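Local structure of CdiI (Burkholderia pseudomallei 1026a, 4G6V) at residues 52-57 with 92-97; 60-65 with 84-89; 22-27 with 35-40. The protein probably acts as the immunity protein of a contact-dependent growth inhibition system, binding and neutralising the tRNase toxin domain CdiA-CT. All coordinates share one frame; numbering follows the deposited sequence.

In the fold
All three contacts fasten flanking elements to the same antiparallel sheet. Contact 2 lies deepest, its centre about 4 Å from the centre of the chain, and is purely apolar, ring against ring. Contact 3 is buried too, though Arg24 in it is partly exposed; contact 1 is only partly buried. These two lie on opposite sides of the chain's centre. Contact 1 sets an imidazole and a leucine from the loop after helix 45-53 against leucines of strand 91-95. Contact 3 is the polar one, an arginine from helix 13-26 bonded to a backbone carbonyl of strand 35-42. Contacts 2 and 3 meet directly, because strands 35-42 and 60-66 are neighbours in the sheet.

Contact 1 of 3, residues 52-57 with 92-97; sequences AEHGLV and LILQDN
The His54 ring lies with one face against Leu94, whose CD1 sits over it, while Leu92 CD2 comes in obliquely near CG and ND1. The CD1 methyl makes a CH-pi contact, 3.9 Å from the ring centroid and 28° off the normal, and its nearest ring atom is CE1, with Leu94 CD1 to His54 CE1 at 3.5 Å. Leu94 CD2 is offset toward the rim, near His54 NE2 and His54 CD2. Leu92 approaches across the histidine rather than head-on: its CD2 is 3.6 Å from His54 CB, and its CD1 also reaches that methylene. His54 has CG anti to its carbonyl carbon (chi1 -54°), which lays the imidazole along the leucine pair. A hydrogen bond between ND1 and Ile50 O, one turn back in the helix, fixes the ring's rotation. Gly55 follows with positive phi, turning the chain so that Leu56 can join the other end of the patch, where Leu56 CD2 packs on Leu92 CB at 3.8 Å. No hydrogen bond crosses between 52-57 and 92-97; the join is apolar apart from the imidazole.

Leu92 and Leu94 alternate with Ile93, which faces helix 75-84 on the other side of the sheet. The contact therefore seats the loop that leaves helix 45-53 on strand 91-95, which pairs with strand 4-9. Just beyond the strand, Asp96 forms a salt bridge with Lys121 of the toxin chain, and helix 45-53 itself covers Leu94 through Ile50.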
loop_
_atom_site.group_PDB
_atom_site.type_symbol
_atom_site.label_atom_id
_atom_site.label_comp_id
_atom_site.label_asym_id
_atom_site.label_seq_id
_atom_site.Cartn_x
_atom_site.Cartn_y
_atom_site.Cartn_z
ATOM N N ALA B 52 -0.795 17.719 5.495
ATOM C CA ALA B 52 -1.192 18.925 6.213
ATOM C C ALA B 52 -2.517 18.761 6.966
ATOM O O ALA B 52 -2.790 19.500 7.906
ATOM C CB ALA B 52 -1.239 20.130 5.283
ATOM N N GLU B 53 -3.330 17.802 6.546
ATOM C CA GLU B 53 -4.533 17.418 7.286
ATOM C C GLU B 53 -4.193 16.710 8.601
ATOM O O GLU B 53 -5.003 16.692 9.525
ATOM C CB GLU B 53 -5.430 16.501 6.446
ATOM C CG GLU B 53 -6.442 17.236 5.586
ATOM C CD GLU B 53 -6.842 16.452 4.344
ATOM O OE1 GLU B 53 -6.988 15.209 4.432
ATOM O OE2 GLU B 53 -7.002 17.073 3.268
ATOM N N HIS B 54 -2.992 16.135 8.670
ATOM C CA HIS B 54 -2.505 15.472 9.879
ATOM C C HIS B 54 -1.413 16.249 10.602
ATOM O O HIS B 54 -0.595 15.654 11.306
ATOM C CB HIS B 54 -1.960 14.101 9.529
ATOM C CG HIS B 54 -2.919 13.251 8.770
ATOM N ND1 HIS B 54 -3.057 13.311 7.402
ATOM C CD2 HIS B 54 -3.797 12.294 9.186
ATOM C CE1 HIS B 54 -3.969 12.438 7.004
ATOM N NE2 HIS B 54 -4.432 11.813 8.079
ATOM N N GLY B 55 -1.382 17.565 10.408
ATOM C CA GLY B 55 -0.503 18.437 11.163
ATOM C C GLY B 55 0.828 18.829 10.542
ATOM O O GLY B 55 1.463 19.774 11.015
ATOM N N LEU B 56 1.241 18.132 9.482
ATOM C CA LEU B 56 2.617 18.209 8.988
ATOM C C LEU B 56 2.750 18.886 7.638
ATOM O O LEU B 56 1.982 18.617 6.715
ATOM C CB LEU B 56 3.229 16.808 8.916
ATOM C CG LEU B 56 4.664 16.664 8.420
ATOM C CD1 LEU B 56 5.609 16.677 9.581
ATOM C CD2 LEU B 56 4.805 15.373 7.708
ATOM N N VAL B 57 3.737 19.774 7.548
ATOM C CA VAL B 57 4.208 20.367 6.293
ATOM C C VAL B 57 5.278 19.458 5.653
ATOM O O VAL B 57 6.435 19.442 6.076
ATOM C CB VAL B 57 4.815 21.780 6.558
ATOM C CG1 VAL B 57 5.148 22.499 5.248
ATOM C CG2 VAL B 57 3.869 22.614 7.405
ATOM N N LEU B 92 5.266 11.892 9.537
ATOM C CA LEU B 92 3.917 11.360 9.667
ATOM C C LEU B 92 3.925 10.002 8.974
ATOM O O LEU B 92 4.457 9.883 7.872
ATOM C CB LEU B 92 2.916 12.319 9.019
ATOM C CG LEU B 92 1.560 11.784 8.567
ATOM C CD1 LEU B 92 0.738 11.439 9.762
ATOM C CD2 LEU B 92 0.847 12.802 7.701
ATOM N N ILE B 93 3.386 8.971 9.616
ATOM C CA ILE B 93 3.287 7.654 8.966
ATOM C C ILE B 93 1.844 7.180 8.854
ATOM O O ILE B 93 1.205 6.902 9.862
ATOM C CB ILE B 93 4.069 6.557 9.725
ATOM C CG1 ILE B 93 5.552 6.912 9.845
ATOM C CG2 ILE B 93 3.875 5.194 9.041
ATOM C CD1 ILE B 93 6.357 5.868 10.619
ATOM N N LEU B 94 1.337 7.080 7.636
ATOM C CA LEU B 94 0.005 6.546 7.418
ATOM C C LEU B 94 0.051 5.155 6.749
ATOM O O LEU B 94 0.478 4.989 5.597
ATOM C CB LEU B 94 -0.832 7.517 6.583
ATOM C CG LEU B 94 -1.002 8.960 7.047
ATOM C CD1 LEU B 94 -1.966 9.697 6.148
ATOM C CD2 LEU B 94 -1.511 9.018 8.466
ATOM N N GLN B 95 -0.394 4.140 7.474
ATOM C CA GLN B 95 -0.500 2.826 6.878
ATOM C C GLN B 95 -1.544 2.909 5.768
ATOM O O GLN B 95 -2.682 3.360 5.999
ATOM C CB GLN B 95 -0.901 1.807 7.918
ATOM C CG GLN B 95 -0.729 0.397 7.448
ATOM C CD GLN B 95 -0.649 -0.587 8.586
ATOM O OE1 GLN B 95 -0.189 -0.256 9.684
ATOM N NE2 GLN B 95 -1.090 -1.809 8.333
ATOM N N ASP B 96 -1.128 2.502 4.566
ATOM C CA ASP B 96 -1.942 2.574 3.355
ATOM C C ASP B 96 -2.593 3.937 3.187
ATOM O O ASP B 96 -3.708 4.065 2.652
ATOM C CB ASP B 96 -2.969 1.427 3.299
ATOM C CG ASP B 96 -2.329 0.090 2.905
ATOM O OD1 ASP B 96 -1.318 0.108 2.140
ATOM O OD2 ASP B 96 -2.831 -0.970 3.362
ATOM N N ASN B 97 -1.873 4.951 3.659
ATOM C CA ASN B 97 -2.252 6.338 3.451
ATOM C C ASN B 97 -3.595 6.651 4.096
ATOM O O ASN B 97 -4.294 7.570 3.680
ATOM C CB ASN B 97 -2.266 6.657 1.944
ATOM C CG ASN B 97 -1.828 8.088 1.637
ATOM O OD1 ASN B 97 -1.121 8.728 2.427
ATOM N ND2 ASN B 97 -2.261 8.596 0.489
#

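Contact 2 of 3, residues 60-65 with 84-89; sequences SFFLVS and DGFNGG
Phe62 sits in an extended strand, 60-66, whereas Phe86 opens a type I beta turn that runs to Gly89 and is closed by the bond from Gly89 N to Phe86 O at 3.0 Å. No backbone atoms of the two segments come together; the whole contact is made by the two phenyl rings, which reach toward each other from opposite directions. They meet at their far ends. Phe62 CE2 lies 3.7 Å from Phe86 CZ, and Phe62 CZ is 4.0 Å from Phe86 CE2, so two carbons of each ring carry the touch. The planes are close to parallel, at 28°, but the rings are slid so far apart that they barely overlap, with the Phe62 and Phe86 centroids separated by 5.9 Å. This is neither a full stack nor a T-shaped pair, and the attraction should be mainly dispersion between the ring ends. The torsions explain the reach: Phe62 places CG between its backbone N and its carbonyl carbon (chi1 70°), which brings the end of the ring to Phe86, while Phe86 has CG anti to its carbonyl carbon (chi1 -75°), which aims its ring inward from the loop. Within its strand, Phe62 is bordered in plane by Val64 CG2.

Around the pair, Leu20 of helix 13-26 touches both rings, Cys7 and Ile37 pack on Phe62, and Leu9 packs on Phe86. On the opposite face of the strand, Phe61 and Leu63 pack against the toxin chain. This is core packing of an alpha/beta fold in which helices cover a face of an antiparallel sheet: a central strand gives one ring, and the connection from helix 75-84 to strand 91-95 supplies a second that meets its outer end.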
loop_
_atom_site.group_PDB
_atom_site.type_symbol
_atom_site.label_atom_id
_atom_site.label_comp_id
_atom_site.label_asym_id
_atom_site.label_seq_id
_atom_site.Cartn_x
_atom_site.Cartn_y
_atom_site.Cartn_z
ATOM N N SER B 60 9.362 15.974 1.673
ATOM C CA SER B 60 9.680 14.722 1.013
ATOM C C SER B 60 8.720 13.595 1.451
ATOM O O SER B 60 7.976 13.712 2.432
ATOM C CB SER B 60 11.155 14.352 1.226
ATOM O OG SER B 60 11.478 14.259 2.605
ATOM N N PHE B 61 8.732 12.515 0.691
ATOM C CA PHE B 61 7.843 11.393 0.911
ATOM C C PHE B 61 8.577 10.115 0.502
ATOM O O PHE B 61 9.372 10.107 -0.445
ATOM C CB PHE B 61 6.593 11.546 0.044
ATOM C CG PHE B 61 5.791 10.300 -0.058
ATOM C CD1 PHE B 61 4.726 10.080 0.786
ATOM C CD2 PHE B 61 6.118 9.322 -0.983
ATOM C CE1 PHE B 61 3.989 8.906 0.697
ATOM C CE2 PHE B 61 5.384 8.147 -1.077
ATOM C CZ PHE B 61 4.320 7.934 -0.244
ATOM N N PHE B 62 8.334 9.034 1.216
ATOM C CA PHE B 62 8.821 7.758 0.729
ATOM C C PHE B 62 7.897 6.653 1.225
ATOM O O PHE B 62 7.060 6.869 2.112
ATOM C CB PHE B 62 10.262 7.510 1.167
ATOM C CG PHE B 62 10.395 7.268 2.626
ATOM C CD1 PHE B 62 10.121 6.009 3.157
ATOM C CD2 PHE B 62 10.762 8.291 3.482
ATOM C CE1 PHE B 62 10.206 5.767 4.528
ATOM C CE2 PHE B 62 10.847 8.059 4.862
ATOM C CZ PHE B 62 10.566 6.786 5.384
ATOM N N LEU B 63 8.045 5.472 0.646
ATOM C CA LEU B 63 7.150 4.375 0.936
ATOM C C LEU B 63 7.911 3.223 1.585
ATOM O O LEU B 63 9.084 2.989 1.281
ATOM C CB LEU B 63 6.479 3.936 -0.356
ATOM C CG LEU B 63 5.121 3.246 -0.293
ATOM C CD1 LEU B 63 4.108 4.169 0.354
ATOM C CD2 LEU B 63 4.665 2.830 -1.703
ATOM N N VAL B 64 7.244 2.533 2.510
ATOM C CA VAL B 64 7.767 1.302 3.102
ATOM C C VAL B 64 6.764 0.167 2.863
ATOM O O VAL B 64 5.655 0.190 3.376
ATOM C CB VAL B 64 8.035 1.440 4.622
ATOM C CG1 VAL B 64 8.674 0.179 5.195
ATOM C CG2 VAL B 64 8.942 2.598 4.887
ATOM N N SER B 65 7.159 -0.818 2.068
ATOM C CA SER B 65 6.281 -1.928 1.738
ATOM C C SER B 65 6.540 -3.129 2.610
ATOM O O SER B 65 7.690 -3.439 2.932
ATOM C CB SER B 65 6.461 -2.322 0.285
ATOM O OG SER B 65 5.920 -1.312 -0.554
ATOM N N ASP B 84 12.404 7.520 15.063
ATOM C CA ASP B 84 13.642 7.717 15.816
ATOM C C ASP B 84 14.851 8.001 14.919
ATOM O O ASP B 84 15.796 8.652 15.353
ATOM C CB ASP B 84 13.922 6.519 16.731
ATOM N N GLY B 85 14.824 7.512 13.680
ATOM C CA GLY B 85 15.936 7.722 12.771
ATOM C C GLY B 85 15.752 8.959 11.910
ATOM O O GLY B 85 16.473 9.177 10.935
ATOM N N PHE B 86 14.752 9.755 12.266
ATOM C CA PHE B 86 14.532 11.065 11.665
ATOM C C PHE B 86 14.486 12.107 12.774
ATOM O O PHE B 86 13.621 12.979 12.797
ATOM C CB PHE B 86 13.244 11.070 10.840
ATOM C CG PHE B 86 13.374 10.347 9.543
ATOM C CD1 PHE B 86 14.073 10.917 8.492
ATOM C CD2 PHE B 86 12.803 9.096 9.362
ATOM C CE1 PHE B 86 14.205 10.256 7.297
ATOM C CE2 PHE B 86 12.930 8.423 8.149
ATOM C CZ PHE B 86 13.632 9.000 7.123
ATOM N N ASN B 87 15.437 11.991 13.696
ATOM C CA ASN B 87 15.496 12.832 14.884
ATOM C C ASN B 87 15.352 14.308 14.516
ATOM O O ASN B 87 14.503 15.031 15.060
ATOM C CB ASN B 87 16.805 12.583 15.626
ATOM N N GLY B 88 16.171 14.734 13.560
ATOM C CA GLY B 88 16.225 16.126 13.140
ATOM C C GLY B 88 14.979 16.683 12.465
ATOM O O GLY B 88 15.026 17.776 11.887
ATOM N N GLY B 89 13.865 15.955 12.543
ATOM C CA GLY B 89 12.639 16.395 11.900
ATOM C C GLY B 89 11.391 15.597 12.246
ATOM O O GLY B 89 11.431 14.597 12.968
#

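Contact 3 of 3, residues 22-27 with 35-40; sequences KIRSNH and FLISPV
Arg24 lays its guanidinium alongside Ile37, with NH1 at 3.6 Å from Ile37 CB and NH2 at 3.7 Å from Ile37 CG2, the two side chains running in opposite directions. The polar grip is on the backbone of the same residue. Arg24 NH2 donates to Ile37 O at 3.1 Å with a fairly straight N-H...O angle of 163°, and NH1 adds a weak second bond at 3.5 Å to that oxygen. The oxygen lies practically in the guanidinium plane, so the group offers its edge; seen from the peptide, however, NH2 sits well above the carbonyl plane, 51° out of it. Ser38 O is also near this edge, though farther off. Arg24 gets there by staying extended from CG to NE, so its base on the helix does not have to face the strand. The preceding residue, Ile23, points more directly at the strand, and its CG2 makes a loose apolar touch with Ile37 CD1 at 4.4 Å. On the strand side, Ser38 OG donates to Pro39 O at 2.7 Å and also accepts from Leu63 N, tying the irregular part of strand 35-42 to its neighbour.

Leu36 and Ser38 make backbone bonds to Ser65 and Leu63 of strand 60-66, and within this chain 35-42 is an outermost strand of the sheet. The Ile37 carbonyl takes its donors from the Arg24 side chain, carried on helix 13-26. With one good bond from NH2 and a weak one from NH1, a charged donor meets a neutral carbonyl, so the link is ion-dipole in character and would probably polarise the Ile37 C=O; Arg24 itself is partly exposed, while the isoleucines fill the buried side.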
loop_
_atom_site.group_PDB
_atom_site.type_symbol
_atom_site.label_atom_id
_atom_site.label_comp_id
_atom_site.label_asym_id
_atom_site.label_seq_id
_atom_site.Cartn_x
_atom_site.Cartn_y
_atom_site.Cartn_z
ATOM N N LYS B 22 21.338 5.380 7.099
ATOM C CA LYS B 22 21.720 4.958 8.422
ATOM C C LYS B 22 20.713 3.950 8.967
ATOM O O LYS B 22 21.090 2.956 9.590
ATOM C CB LYS B 22 21.831 6.172 9.324
ATOM C CG LYS B 22 22.880 7.160 8.843
ATOM C CD LYS B 22 22.999 8.357 9.778
ATOM C CE LYS B 22 23.956 9.387 9.194
ATOM N NZ LYS B 22 24.072 10.518 10.162
ATOM N N ILE B 23 19.432 4.199 8.718
ATOM C CA ILE B 23 18.400 3.256 9.109
ATOM C C ILE B 23 18.646 1.895 8.477
ATOM O O ILE B 23 18.764 0.903 9.181
ATOM C CB ILE B 23 16.999 3.806 8.809
ATOM C CG1 ILE B 23 16.532 4.668 9.982
ATOM C CG2 ILE B 23 16.014 2.708 8.681
ATOM C CD1 ILE B 23 15.692 5.862 9.558
ATOM N N ARG B 24 18.767 1.848 7.154
ATOM C CA ARG B 24 19.091 0.605 6.456
ATOM C C ARG B 24 20.314 -0.112 7.027
ATOM O O ARG B 24 20.437 -1.323 6.926
ATOM C CB ARG B 24 19.365 0.873 4.984
ATOM C CG ARG B 24 18.187 1.317 4.146
ATOM C CD ARG B 24 18.655 1.507 2.690
ATOM N NE ARG B 24 17.809 2.430 1.934
ATOM C CZ ARG B 24 16.684 2.067 1.322
ATOM N NH1 ARG B 24 16.275 0.796 1.378
ATOM N NH2 ARG B 24 15.962 2.971 0.656
ATOM N N SER B 25 21.236 0.644 7.592
ATOM C CA SER B 25 22.499 0.090 8.049
ATOM C C SER B 25 22.360 -0.346 9.507
ATOM O O SER B 25 23.120 -1.171 10.010
ATOM C CB SER B 25 23.600 1.152 7.881
ATOM O OG SER B 25 24.851 0.694 8.350
ATOM N N ASN B 26 21.358 0.210 10.169
ATOM C CA ASN B 26 21.150 0.006 11.593
ATOM C C ASN B 26 20.112 -1.094 11.831
ATOM O O ASN B 26 20.005 -1.646 12.938
ATOM C CB ASN B 26 20.686 1.323 12.208
ATOM C CG ASN B 26 20.986 1.419 13.688
ATOM O OD1 ASN B 26 21.296 0.422 14.341
ATOM N ND2 ASN B 26 20.883 2.628 14.230
ATOM N N HIS B 27 19.357 -1.409 10.776
ATOM C CA HIS B 27 18.308 -2.418 10.834
ATOM C C HIS B 27 18.240 -3.215 9.551
ATOM O O HIS B 27 17.221 -3.231 8.847
ATOM C CB HIS B 27 16.953 -1.788 11.155
ATOM C CG HIS B 27 16.887 -1.195 12.523
ATOM N ND1 HIS B 27 17.071 0.152 12.756
ATOM C CD2 HIS B 27 16.700 -1.765 13.736
ATOM C CE1 HIS B 27 16.988 0.390 14.052
ATOM N NE2 HIS B 27 16.765 -0.756 14.668
ATOM N N PHE B 35 10.921 -5.753 4.930
ATOM C CA PHE B 35 10.319 -4.506 4.469
ATOM C C PHE B 35 11.174 -3.872 3.374
ATOM O O PHE B 35 12.399 -3.902 3.442
ATOM C CB PHE B 35 10.171 -3.534 5.629
ATOM C CG PHE B 35 9.213 -3.999 6.682
ATOM C CD1 PHE B 35 7.922 -3.507 6.723
ATOM C CD2 PHE B 35 9.606 -4.929 7.634
ATOM C CE1 PHE B 35 7.036 -3.914 7.696
ATOM C CE2 PHE B 35 8.719 -5.361 8.615
ATOM C CZ PHE B 35 7.432 -4.852 8.645
ATOM N N LEU B 36 10.541 -3.314 2.353
ATOM C CA LEU B 36 11.307 -2.624 1.322
ATOM C C LEU B 36 11.059 -1.123 1.393
ATOM O O LEU B 36 9.911 -0.669 1.372
ATOM C CB LEU B 36 10.997 -3.169 -0.080
ATOM C CG LEU B 36 11.221 -4.680 -0.243
ATOM C CD1 LEU B 36 10.969 -5.122 -1.674
ATOM C CD2 LEU B 36 12.617 -5.110 0.211
ATOM N N ILE B 37 12.143 -0.360 1.487
ATOM C CA ILE B 37 12.042 1.098 1.536
ATOM C C ILE B 37 12.278 1.702 0.151
ATOM O O ILE B 37 13.383 1.588 -0.418
ATOM C CB ILE B 37 13.035 1.728 2.559
ATOM C CG1 ILE B 37 12.860 1.083 3.944
ATOM C CG2 ILE B 37 12.847 3.236 2.623
ATOM C CD1 ILE B 37 13.678 1.738 5.096
ATOM N N SER B 38 11.239 2.342 -0.387
ATOM C CA SER B 38 11.376 3.041 -1.660
ATOM C C SER B 38 12.408 4.180 -1.584
ATOM O O SER B 38 12.801 4.626 -0.498
ATOM C CB SER B 38 10.032 3.605 -2.115
ATOM O OG SER B 38 9.850 4.923 -1.630
ATOM N N PRO B 39 12.875 4.636 -2.743
ATOM C CA PRO B 39 13.605 5.909 -2.792
ATOM C C PRO B 39 12.724 7.027 -2.267
ATOM O O PRO B 39 11.489 6.913 -2.341
ATOM C CB PRO B 39 13.851 6.121 -4.297
ATOM C CG PRO B 39 13.048 4.994 -5.021
ATOM C CD PRO B 39 12.942 3.897 -4.018
ATOM N N VAL B 40 13.346 8.085 -1.743
ATOM C CA VAL B 40 12.612 9.255 -1.288
ATOM C C VAL B 40 12.360 10.179 -2.467
ATOM O O VAL B 40 13.230 10.347 -3.309
ATOM C CB VAL B 40 13.397 10.048 -0.213
ATOM C CG1 VAL B 40 12.586 11.261 0.267
ATOM C CG2 VAL B 40 13.768 9.147 0.953
#